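Local coordinates for periplasmic solute binding protein (Candidatus liberibacter, PDB 4CL2) that binds a divalent metal ion such as manganese or zinc in the periplasm and probably delivers it to an ABC-type uptake transporter, at residues V6-F11 with I49-A54; D55-N60 with K77-I82. One frame throughout, in Å; residues are numbered along the deposited sequence.

In the fold
Contacts 1 and 2 both build on the parallel sheet with strand order 27-30, 6-9, 56-59, 80-83, and their centres lie about 8 Å apart. Contact 1 sets inner strand 6-9 against the end of helix 45-53 through apolar packing, without a direct hydrogen bond between its segments. Contact 2 joins inner strand 56-59 to outermost strand 80-83 by straight backbone bonds, with aliphatic side chains packed on both faces. Each is partly buried: the leucines lie inside, while N53 and K80 mark the surface. The chain runs from A54 straight into D55, and the two contacts touch there. Both lie away from the metal site.

Contact 1. Residues V6-F11 with I49-A54; sequences VVLSSF and IKIQNA. With SO4 (sulfate ion), chain B.
L8 reaches from its strand to I51 in the last turn of helix 45-53 and to A54 just after it. With CG anti to the backbone N (chi1 175°), the leucine carries CD2 up to I51 CG1, 3.7 Å away, and the two side chains lie at a slant to each other. Lower on the same side chain, L8 CB sits 3.8 Å from A54 CB, where the chain leaves the helix. CD2 also rests on the helix backbone, 4.0 Å from K50 O. Two residues back, V6 turns its branched carbon to the helix terminus, with V6 CB 3.5 Å from N53 O; that carbonyl takes a hydrogen bond from K76 NZ. K50 CB stays beside L8 CD1, while the extended chain beyond CG leads the amine away, and K50 NZ gives a 2.8 Å hydrogen bond to O3 of a sulfate, probably from the crystallisation liquor. The same amine forms a salt bridge with E33. V7 faces the other way, onto helix 111-128. Helices 45-53 and 111-128 flank the parallel sheet, the helix-sheet-helix layering of an alpha/beta lobe, as in other solute-binding proteins of this family.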
ATOM      1  N   VAL A   6     -17.032   6.297 -15.345  1.00 18.60           N
ATOM      2  CA  VAL A   6     -15.937   6.960 -14.641  1.00 16.93           C
ATOM      3  C   VAL A   6     -15.803   6.255 -13.284  1.00 16.88           C
ATOM      4  O   VAL A   6     -16.782   6.042 -12.579  1.00 15.50           O
ATOM      5  CB  VAL A   6     -16.243   8.477 -14.430  1.00 17.13           C
ATOM      6  CG1 VAL A   6     -15.123   9.164 -13.628  1.00 17.44           C
ATOM      7  CG2 VAL A   6     -16.365   9.192 -15.736  1.00 19.34           C
ATOM      8  N   VAL A   7     -14.616   5.805 -12.982  1.00 16.28           N
ATOM      9  CA  VAL A   7     -14.323   5.051 -11.733  1.00 15.10           C
ATOM     10  C   VAL A   7     -13.229   5.859 -10.999  1.00 15.07           C
ATOM     11  O   VAL A   7     -12.098   6.033 -11.502  1.00 15.74           O
ATOM     12  CB  VAL A   7     -13.819   3.640 -12.037  1.00 14.49           C
ATOM     13  CG1 VAL A   7     -13.467   2.939 -10.749  1.00 14.96           C
ATOM     14  CG2 VAL A   7     -14.870   2.874 -12.815  1.00 16.18           C
ATOM     15  N   LEU A   8     -13.611   6.370  -9.836  1.00 13.84           N
ATOM     16  CA  LEU A   8     -12.757   7.192  -8.960  1.00 14.06           C
ATOM     17  C   LEU A   8     -12.102   6.295  -7.899  1.00 13.93           C
ATOM     18  O   LEU A   8     -12.759   5.654  -7.095  1.00 13.98           O
ATOM     19  CB  LEU A   8     -13.550   8.335  -8.333  1.00 14.40           C
ATOM     20  CG  LEU A   8     -12.734   9.139  -7.321  1.00 15.18           C
ATOM     21  CD1 LEU A   8     -11.593   9.916  -7.982  1.00 15.35           C
ATOM     22  CD2 LEU A   8     -13.728  10.096  -6.598  1.00 15.92           C
ATOM     23  N   SER A   9     -10.775   6.257  -7.905  0.50 12.48           N
ATOM     24  CA  SER A   9      -9.975   5.564  -6.864  0.50 12.18           C
ATOM     25  C   SER A   9      -9.528   6.595  -5.798  0.50 13.38           C
ATOM     26  O   SER A   9      -9.285   7.765  -6.091  0.50 13.61           O
ATOM     27  CB  SER A   9      -8.757   4.878  -7.492  0.50 12.33           C
ATOM     28  OG  SER A   9      -9.102   3.871  -8.436  0.50 10.30           O
ATOM     29  N   SER A  10      -9.475   6.160  -4.548  1.00 13.39           N
ATOM     30  CA  SER A  10      -9.152   7.064  -3.453  1.00 11.78           C
ATOM     31  C   SER A  10      -7.695   7.573  -3.550  1.00 13.40           C
ATOM     32  O   SER A  10      -7.449   8.705  -3.151  1.00 14.73           O
ATOM     33  CB  SER A  10      -9.456   6.442  -2.109  1.00 13.35           C
ATOM     34  OG  SER A  10      -8.620   5.303  -1.874  1.00 13.95           O
ATOM     35  N   PHE A  11      -6.771   6.731  -3.938  1.00 14.27           N
ATOM     36  CA  PHE A  11      -5.377   7.157  -4.038  1.00 14.35           C
ATOM     37  C   PHE A  11      -4.614   6.387  -5.081  1.00 14.17           C
ATOM     38  O   PHE A  11      -5.133   5.491  -5.775  1.00 14.39           O
ATOM     39  CB  PHE A  11      -4.687   7.129  -2.635  1.00 14.88           C
ATOM     40  CG  PHE A  11      -4.171   5.751  -2.197  1.00 16.47           C
ATOM     41  CD1 PHE A  11      -5.014   4.677  -1.961  1.00 15.75           C
ATOM     42  CD2 PHE A  11      -2.810   5.583  -1.986  1.00 15.83           C
ATOM     43  CE1 PHE A  11      -4.518   3.453  -1.508  1.00 17.48           C
ATOM     44  CE2 PHE A  11      -2.302   4.353  -1.547  1.00 15.98           C
ATOM     45  CZ  PHE A  11      -3.162   3.296  -1.299  1.00 15.13           C
ATOM     46  N   ILE A  49     -15.812  17.768  -8.071  1.00 17.54           N
ATOM     47  CA  ILE A  49     -16.176  17.369  -9.465  1.00 17.30           C
ATOM     48  C   ILE A  49     -15.865  15.936  -9.778  1.00 16.62           C
ATOM     49  O   ILE A  49     -16.695  15.175 -10.328  1.00 15.78           O
ATOM     50  CB  ILE A  49     -15.570  18.346 -10.519  1.00 17.78           C
ATOM     51  CG1 ILE A  49     -15.980  19.748 -10.256  1.00 18.81           C
ATOM     52  CG2 ILE A  49     -15.943  17.914 -11.949  1.00 18.37           C
ATOM     53  CD1 ILE A  49     -17.470  20.131 -10.227  1.00 18.91           C
ATOM     54  N   LYS A  50     -14.649  15.464  -9.438  1.00 16.98           N
ATOM     55  CA  LYS A  50     -14.326  14.063  -9.622  1.00 15.86           C
ATOM     56  C   LYS A  50     -15.315  13.162  -8.915  1.00 16.93           C
ATOM     57  O   LYS A  50     -15.732  12.144  -9.429  1.00 14.94           O
ATOM     58  CB  LYS A  50     -12.942  13.747  -9.126  1.00 15.95           C
ATOM     59  CG  LYS A  50     -11.844  14.341  -9.957  1.00 17.95           C
ATOM     60  CD  LYS A  50     -10.481  13.860  -9.447  1.00 20.12           C
ATOM     61  CE  LYS A  50      -9.398  14.452 -10.285  1.00 21.51           C
ATOM     62  NZ  LYS A  50      -8.003  14.069  -9.903  1.00 19.27           N
ATOM     63  N   ILE A  51     -15.679  13.559  -7.706  1.00 14.70           N
ATOM     64  CA  ILE A  51     -16.644  12.799  -6.922  1.00 15.51           C
ATOM     65  C   ILE A  51     -18.033  12.732  -7.565  1.00 16.23           C
ATOM     66  O   ILE A  51     -18.675  11.667  -7.565  1.00 16.85           O
ATOM     67  CB  ILE A  51     -16.625  13.335  -5.430  1.00 16.13           C
ATOM     68  CG1 ILE A  51     -15.256  13.004  -4.807  1.00 16.26           C
ATOM     69  CG2 ILE A  51     -17.808  12.728  -4.629  1.00 17.07           C
ATOM     70  CD1 ILE A  51     -15.046  13.680  -3.459  1.00 17.06           C
ATOM     71  N   GLN A  52     -18.507  13.851  -8.063  1.00 15.00           N
ATOM     72  CA  GLN A  52     -19.816  13.903  -8.742  1.00 15.49           C
ATOM     73  C   GLN A  52     -19.837  13.046 -10.031  1.00 16.18           C
ATOM     74  O   GLN A  52     -20.856  12.403 -10.366  1.00 17.20           O
ATOM     75  CB  GLN A  52     -20.198  15.336  -9.122  1.00 17.20           C
ATOM     76  CG  GLN A  52     -20.601  16.192  -7.934  1.00 17.98           C
ATOM     77  CD  GLN A  52     -21.762  15.519  -7.181  1.00 19.69           C
ATOM     78  OE1 GLN A  52     -22.824  15.249  -7.758  1.00 21.02           O
ATOM     79  NE2 GLN A  52     -21.580  15.311  -5.870  1.00 21.69           N
ATOM     80  N   ASN A  53     -18.713  13.070 -10.743  1.00 15.16           N
ATOM     81  CA  ASN A  53     -18.605  12.330 -11.995  1.00 16.41           C
ATOM     82  C   ASN A  53     -18.505  10.830 -11.812  1.00 15.46           C
ATOM     83  O   ASN A  53     -18.865  10.079 -12.760  1.00 16.25           O
ATOM     84  CB  ASN A  53     -17.396  12.776 -12.807  1.00 17.66           C
ATOM     85  CG  ASN A  53     -17.540  14.159 -13.388  1.00 20.35           C
ATOM     86  OD1 ASN A  53     -16.522  14.820 -13.708  1.00 28.82           O
ATOM     87  ND2 ASN A  53     -18.696  14.559 -13.645  1.00 19.33           N
ATOM     88  N   ALA A  54     -18.066  10.367 -10.661  1.00 15.70           N
ATOM     89  CA  ALA A  54     -17.837   8.947 -10.442  1.00 16.90           C
ATOM     90  C   ALA A  54     -19.135   8.132 -10.559  1.00 16.59           C
ATOM     91  O   ALA A  54     -20.150   8.412  -9.921  1.00 16.21           O
ATOM     92  CB  ALA A  54     -17.211   8.734  -9.089  1.00 16.89           C
TER
HETATM   93  S   SO4 B1276      -6.880  11.805 -12.688  0.60 21.45           S
HETATM   94  O1  SO4 B1276      -5.536  12.059 -12.141  0.60 26.22           O
HETATM   95  O2  SO4 B1276      -7.446  12.818 -13.611  0.60 30.83           O
HETATM   96  O3  SO4 B1276      -7.739  11.835 -11.570  0.60 11.12           O
HETATM   97  O4  SO4 B1276      -6.851  10.547 -13.440  0.60 28.57           O

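Contact 2. Residues D55-N60 with K77-I82; sequences DLILCN and KGTKII
I57 is gripped from both its backbone N and its O by the neighbouring strand: I57 N bonds K80 O at 2.9 Å, and I82 N bonds I57 O at 2.8 Å. One step on, C59 N donates to I82 O, also at 2.8 Å and nearly straight (173° at the hydrogen). The ladder is parallel, pairing I57 with I81 and L58 with I82. I81 CA adds a CA-H...O contact to I57 O.

On the face of L56, L58 and I82, the L58 and I82 side chains lie side by side and point the same way, L58 CD2 being 3.8 Å from I82 CB. L56 comes in at an angle, and its CD1 presses to 3.4 Å from I82 CG1, tighter than usual van der Waals contact. Helix 111-128 packs over this face. Around I57 and I81, C59 SG touches I81 CG2 at 3.8 Å, and the side chains of I57 and T79 cross at about a right angle.

One water links D55 O, G78 O and K80 N across the gap between the chains, donating to the two carbonyls and accepting from the amide. With T79 OG1 anti to its carbonyl carbon (chi1 -72°), the hydroxyl lies over D55 and hydrogen-bonds A54 O. The D55 carboxylate turns elsewhere, to V6 N and K76 NZ.

Uncharged backbone bonds thus fix the register of the edge strand, apolar contacts add to them on both sides, and a water joins the polar backbone atoms of D55, G78 and K80.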
ATOM      1  N   ASP A  55     -19.036   7.061 -11.345  1.00 17.34           N
ATOM      2  CA  ASP A  55     -20.043   6.011 -11.366  1.00 17.82           C
ATOM      3  C   ASP A  55     -19.775   4.911 -10.330  1.00 15.95           C
ATOM      4  O   ASP A  55     -20.626   4.059 -10.112  1.00 16.72           O
ATOM      5  CB  ASP A  55     -20.092   5.428 -12.816  1.00 19.57           C
ATOM      6  CG  ASP A  55     -20.519   6.448 -13.800  1.00 20.91           C
ATOM      7  OD1 ASP A  55     -21.627   7.012 -13.633  1.00 20.01           O
ATOM      8  OD2 ASP A  55     -19.772   6.749 -14.724  1.00 18.68           O
ATOM      9  N   LEU A  56     -18.581   4.895  -9.758  1.00 15.68           N
ATOM     10  CA  LEU A  56     -18.082   3.858  -8.826  1.00 14.94           C
ATOM     11  C   LEU A  56     -16.938   4.526  -8.090  1.00 14.58           C
ATOM     12  O   LEU A  56     -16.112   5.232  -8.769  1.00 15.48           O
ATOM     13  CB  LEU A  56     -17.607   2.639  -9.608  1.00 14.63           C
ATOM     14  CG  LEU A  56     -17.012   1.497  -8.821  1.00 16.94           C
ATOM     15  CD1 LEU A  56     -18.013   0.920  -7.873  1.00 21.68           C
ATOM     16  CD2 LEU A  56     -16.494   0.455  -9.801  1.00 15.59           C
ATOM     17  N   ILE A  57     -16.882   4.352  -6.767  1.00 14.45           N
ATOM     18  CA  ILE A  57     -15.779   4.888  -5.958  1.00 14.43           C
ATOM     19  C   ILE A  57     -15.079   3.709  -5.289  1.00 13.78           C
ATOM     20  O   ILE A  57     -15.721   2.904  -4.637  1.00 16.17           O
ATOM     21  CB  ILE A  57     -16.262   5.906  -4.943  1.00 16.10           C
ATOM     22  CG1 ILE A  57     -16.909   7.083  -5.665  1.00 16.00           C
ATOM     23  CG2 ILE A  57     -15.097   6.363  -4.085  1.00 17.53           C
ATOM     24  CD1 ILE A  57     -17.519   8.123  -4.747  1.00 18.29           C
ATOM     25  N   LEU A  58     -13.771   3.598  -5.526  1.00 13.46           N
ATOM     26  CA  LEU A  58     -12.983   2.495  -4.988  1.00 14.16           C
ATOM     27  C   LEU A  58     -12.072   3.009  -3.854  1.00 13.34           C
ATOM     28  O   LEU A  58     -11.197   3.851  -4.065  1.00 16.64           O
ATOM     29  CB  LEU A  58     -12.145   1.890  -6.077  1.00 14.16           C
ATOM     30  CG  LEU A  58     -12.854   1.326  -7.296  1.00 18.17           C
ATOM     31  CD1 LEU A  58     -11.784   0.850  -8.305  1.00 17.49           C
ATOM     32  CD2 LEU A  58     -13.810   0.201  -6.867  1.00 18.47           C
ATOM     33  N   CYS A  59     -12.350   2.530  -2.654  1.00 14.64           N
ATOM     34  CA  CYS A  59     -11.610   2.938  -1.431  1.00 13.75           C
ATOM     35  C   CYS A  59     -10.783   1.741  -0.937  1.00 15.15           C
ATOM     36  O   CYS A  59     -11.160   0.588  -1.116  1.00 13.34           O
ATOM     37  CB  CYS A  59     -12.559   3.360  -0.310  1.00 15.86           C
ATOM     38  SG  CYS A  59     -13.280   5.007  -0.657  1.00 19.09           S
ATOM     39  N   ASN A  60      -9.726   2.058  -0.203  1.00 14.52           N
ATOM     40  CA  ASN A  60      -8.948   1.075   0.518  1.00 13.93           C
ATOM     41  C   ASN A  60      -9.661   0.491   1.688  1.00 15.76           C
ATOM     42  O   ASN A  60      -9.539  -0.740   1.982  1.00 17.09           O
ATOM     43  CB  ASN A  60      -7.688   1.735   1.084  1.00 12.97           C
ATOM     44  CG  ASN A  60      -6.633   0.688   1.481  1.00 13.98           C
ATOM     45  OD1 ASN A  60      -6.004   0.082   0.613  1.00 15.72           O
ATOM     46  ND2 ASN A  60      -6.412   0.556   2.775  1.00 14.88           N
ATOM     47  N   LYS A  77     -26.772   9.092  -8.426  1.00 28.69           N
ATOM     48  CA  LYS A  77     -27.604   7.911  -8.161  1.00 28.46           C
ATOM     49  C   LYS A  77     -27.008   6.670  -8.726  1.00 29.23           C
ATOM     50  O   LYS A  77     -26.591   6.638  -9.877  1.00 31.76           O
ATOM     51  CB  LYS A  77     -29.018   8.107  -8.773  1.00 33.17           C
ATOM     52  CG  LYS A  77     -29.947   6.922  -8.579  1.00 35.90           C
ATOM     53  CD  LYS A  77     -31.222   7.089  -9.424  1.00 46.99           C
ATOM     54  CE  LYS A  77     -31.984   5.790  -9.666  1.00 56.37           C
ATOM     55  NZ  LYS A  77     -33.218   5.711  -8.837  1.00 68.42           N
ATOM     56  N   GLY A  78     -26.960   5.614  -7.927  1.00 27.96           N
ATOM     57  CA  GLY A  78     -26.392   4.344  -8.363  1.00 28.75           C
ATOM     58  C   GLY A  78     -24.936   4.175  -7.984  1.00 24.52           C
ATOM     59  O   GLY A  78     -24.382   3.080  -8.134  1.00 25.57           O
ATOM     60  N   THR A  79     -24.259   5.267  -7.632  1.00 21.81           N
ATOM     61  CA  THR A  79     -22.817   5.163  -7.434  1.00 19.34           C
ATOM     62  C   THR A  79     -22.514   4.549  -6.074  1.00 20.92           C
ATOM     63  O   THR A  79     -22.888   5.124  -5.028  1.00 22.51           O
ATOM     64  CB  THR A  79     -22.131   6.545  -7.511  1.00 19.11           C
ATOM     65  OG1 THR A  79     -22.151   6.946  -8.887  1.00 19.93           O
ATOM     66  CG2 THR A  79     -20.670   6.467  -7.034  1.00 18.31           C
ATOM     67  N   LYS A  80     -21.818   3.426  -6.109  1.00 22.16           N
ATOM     68  CA  LYS A  80     -21.471   2.685  -4.889  1.00 20.29           C
ATOM     69  C   LYS A  80     -20.028   3.023  -4.458  1.00 17.89           C
ATOM     70  O   LYS A  80     -19.214   3.355  -5.298  1.00 16.58           O
ATOM     71  CB  LYS A  80     -21.577   1.206  -5.189  1.00 23.61           C
ATOM     72  CG  LYS A  80     -23.027   0.774  -5.453  1.00 28.12           C
ATOM     73  CD  LYS A  80     -23.143  -0.721  -5.689  1.00 45.86           C
ATOM     74  CE  LYS A  80     -24.629  -1.105  -5.769  1.00 56.82           C
ATOM     75  NZ  LYS A  80     -24.805  -2.555  -6.015  1.00 66.39           N
ATOM     76  N   ILE A  81     -19.765   2.902  -3.168  1.00 18.86           N
ATOM     77  CA  ILE A  81     -18.403   2.944  -2.624  1.00 16.87           C
ATOM     78  C   ILE A  81     -17.971   1.520  -2.308  1.00 16.76           C
ATOM     79  O   ILE A  81     -18.668   0.833  -1.494  1.00 21.05           O
ATOM     80  CB  ILE A  81     -18.336   3.827  -1.375  1.00 18.84           C
ATOM     81  CG1 ILE A  81     -18.882   5.208  -1.655  1.00 20.04           C
ATOM     82  CG2 ILE A  81     -16.936   3.840  -0.818  1.00 22.49           C
ATOM     83  CD1 ILE A  81     -19.114   6.078  -0.462  1.00 22.26           C
ATOM     84  N   ILE A  82     -16.915   1.051  -2.953  1.00 14.74           N
ATOM     85  CA  ILE A  82     -16.454  -0.351  -2.820  1.00 16.53           C
ATOM     86  C   ILE A  82     -15.168  -0.304  -2.005  1.00 17.85           C
ATOM     87  O   ILE A  82     -14.307   0.524  -2.256  1.00 16.31           O
ATOM     88  CB  ILE A  82     -16.168  -0.976  -4.187  1.00 21.04           C
ATOM     89  CG1 ILE A  82     -17.433  -1.008  -5.079  1.00 28.92           C
ATOM     90  CG2 ILE A  82     -15.466  -2.361  -4.083  1.00 21.60           C
ATOM     91  CD1 ILE A  82     -18.559  -1.783  -4.581  1.00 29.40           C
TER
HETATM   92  O   HOH W   1     -21.601   2.105  -8.675  1.00 23.12           O